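Local coordinates for protein glycosyl hydrolase (Rhizobium leguminosarum bv. trifolii, PDB 5NDX) that probably hydrolyses O-glycosyl bonds as a family 39 glycoside hydrolase, a bacterial orthologue of human alpha-L-iduronidase, at residues 459-462 with 463-467. The protein carries 2 engineered substitutions. Residues are numbered along the deposited sequence; the frame is centred on the assembly and turned at random.
Sequences QRDE and SNPRG
Asp-461 and Asn-464 close a type I beta turn, in which Asn-464 N donates to Asp-461 O over 3.2 Å, and a second type I turn runs on directly from Asn-464 to Gly-467. The side chain of Asp-461 reaches forward alongside the first turn and makes an Asx turn: its OD1 accepts Ser-463 N at 3.0 Å. The same oxygen also takes the hydroxyl, Ser-463 OG lying 2.7 Å from Asp-461 OD1 on its syn side. Both donors come from one face of the carboxylate, the amide 38° out of its plane. Asp-461 CG stands anti to the backbone N (chi1 -178°), which carries the carboxylate forward along the chain, while Ser-463 OG sits between its own N and carbonyl carbon (chi1 69°), turned back to meet it. Two bonds to one oxygen and a water-bridged second oxygen should limit rotation of the carboxylate. At the main-chain oxygen of the turn, Asn-464 brings its amide oxygen near Asp-461 O, and a water lies between these two acceptors, 3.0 Å from Asn-464 OD1. Pro-465 lays the CD-CG edge of its ring obliquely across the Asp-461 carboxylate, with CG 3.6 Å from Asp-461 OD2. This double turn lies on the surface in the loop between helices 452-457 and 480-489, away from the ligand pockets; backbone bonding of Asp-461 with Val-472 ties it to the later part of that loop. Beside the proline ring, a water donates to Asp-461 OD2 at 2.7 Å and to Ser-463 OG at 2.8 Å.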
loop_
_atom_site.group_PDB
_atom_site.type_symbol
_atom_site.label_atom_id
_atom_site.label_comp_id
_atom_site.label_asym_id
_atom_site.label_seq_id
_atom_site.Cartn_x
_atom_site.Cartn_y
_atom_site.Cartn_z
ATOM N N GLN A 459 -18.675 -12.906 -16.482
ATOM C CA GLN A 459 -19.909 -13.288 -15.805
ATOM C C GLN A 459 -21.120 -12.777 -16.613
ATOM O O GLN A 459 -21.148 -11.599 -16.985
ATOM C CB GLN A 459 -19.963 -12.711 -14.395
ATOM C CG GLN A 459 -19.110 -13.460 -13.395
ATOM C CD GLN A 459 -19.038 -12.787 -12.043
ATOM O OE1 GLN A 459 -19.301 -11.603 -11.889
ATOM N NE2 GLN A 459 -18.643 -13.544 -11.065
ATOM N N ARG A 460 -22.112 -13.631 -16.855
ATOM C CA ARG A 460 -23.327 -13.189 -17.580
ATOM C C ARG A 460 -24.168 -12.311 -16.676
ATOM O O ARG A 460 -24.390 -12.646 -15.506
ATOM C CB ARG A 460 -24.152 -14.357 -18.115
ATOM C CG ARG A 460 -25.342 -13.981 -19.055
ATOM C CD ARG A 460 -26.020 -15.243 -19.618
ATOM N NE ARG A 460 -26.442 -16.142 -18.516
ATOM C CZ ARG A 460 -25.807 -17.248 -18.056
ATOM N NH1 ARG A 460 -24.668 -17.707 -18.590
ATOM N NH2 ARG A 460 -26.335 -17.931 -17.028
ATOM N N ASP A 461 -24.568 -11.149 -17.191
ATOM C CA ASP A 461 -25.406 -10.236 -16.440
ATOM C C ASP A 461 -26.794 -10.825 -16.496
ATOM O O ASP A 461 -27.405 -10.929 -17.580
ATOM C CB ASP A 461 -25.363 -8.848 -17.059
ATOM C CG ASP A 461 -26.163 -7.846 -16.302
ATOM O OD1 ASP A 461 -26.972 -8.237 -15.430
ATOM O OD2 ASP A 461 -26.001 -6.646 -16.636
ATOM N N GLU A 462 -27.281 -11.251 -15.348
ATOM C CA GLU A 462 -28.567 -11.964 -15.300
ATOM C C GLU A 462 -29.768 -11.035 -15.440
ATOM O O GLU A 462 -30.839 -11.510 -15.766
ATOM C CB GLU A 462 -28.684 -12.836 -14.046
ATOM C CG GLU A 462 -27.859 -14.126 -14.204
ATOM C CD GLU A 462 -27.808 -14.952 -12.924
ATOM O OE1 GLU A 462 -28.696 -14.788 -12.056
ATOM O OE2 GLU A 462 -26.875 -15.751 -12.784
ATOM N N SER A 463 -29.573 -9.731 -15.231
ATOM C CA SER A 463 -30.612 -8.765 -15.496
ATOM C C SER A 463 -30.948 -8.637 -17.001
ATOM O O SER A 463 -31.881 -7.933 -17.339
ATOM C CB SER A 463 -30.267 -7.399 -14.893
ATOM O OG SER A 463 -29.185 -6.764 -15.545
ATOM N N ASN A 464 -30.207 -9.316 -17.890
ATOM C CA ASN A 464 -30.453 -9.296 -19.321
ATOM C C ASN A 464 -30.792 -7.926 -19.878
ATOM O O ASN A 464 -31.816 -7.752 -20.505
ATOM C CB ASN A 464 -31.549 -10.301 -19.637
ATOM C CG ASN A 464 -31.017 -11.705 -19.746
ATOM O OD1 ASN A 464 -29.821 -11.926 -19.900
ATOM N ND2 ASN A 464 -31.907 -12.664 -19.726
ATOM N N PRO A 465 -29.918 -6.941 -19.659
ATOM C CA PRO A 465 -30.242 -5.581 -20.065
ATOM C C PRO A 465 -30.345 -5.362 -21.578
ATOM O O PRO A 465 -30.812 -4.322 -21.964
ATOM C CB PRO A 465 -29.075 -4.757 -19.500
ATOM C CG PRO A 465 -27.919 -5.707 -19.481
ATOM C CD PRO A 465 -28.529 -7.051 -19.161
ATOM N N ARG A 466 -29.917 -6.308 -22.417
ATOM C CA ARG A 466 -30.136 -6.214 -23.872
ATOM C C ARG A 466 -31.103 -7.323 -24.336
ATOM O O ARG A 466 -31.142 -7.693 -25.513
ATOM C CB ARG A 466 -28.774 -6.202 -24.623
ATOM C CG ARG A 466 -27.918 -4.981 -24.201
ATOM C CD ARG A 466 -26.749 -4.643 -25.159
ATOM N NE ARG A 466 -27.190 -4.167 -26.476
ATOM C CZ ARG A 466 -27.735 -2.967 -26.743
ATOM N NH1 ARG A 466 -27.911 -2.060 -25.783
ATOM N NH2 ARG A 466 -28.102 -2.664 -27.990
ATOM N N GLY A 467 -31.906 -7.834 -23.384
ATOM C CA GLY A 467 -32.894 -8.862 -23.667
ATOM C C GLY A 467 -32.276 -10.243 -23.734
ATOM O O GLY A 467 -31.075 -10.374 -23.664
HETATM O O HOH W 1 -27.120 -10.775 -20.244
HETATM O O HOH W 2 -27.540 -4.530 -16.098
#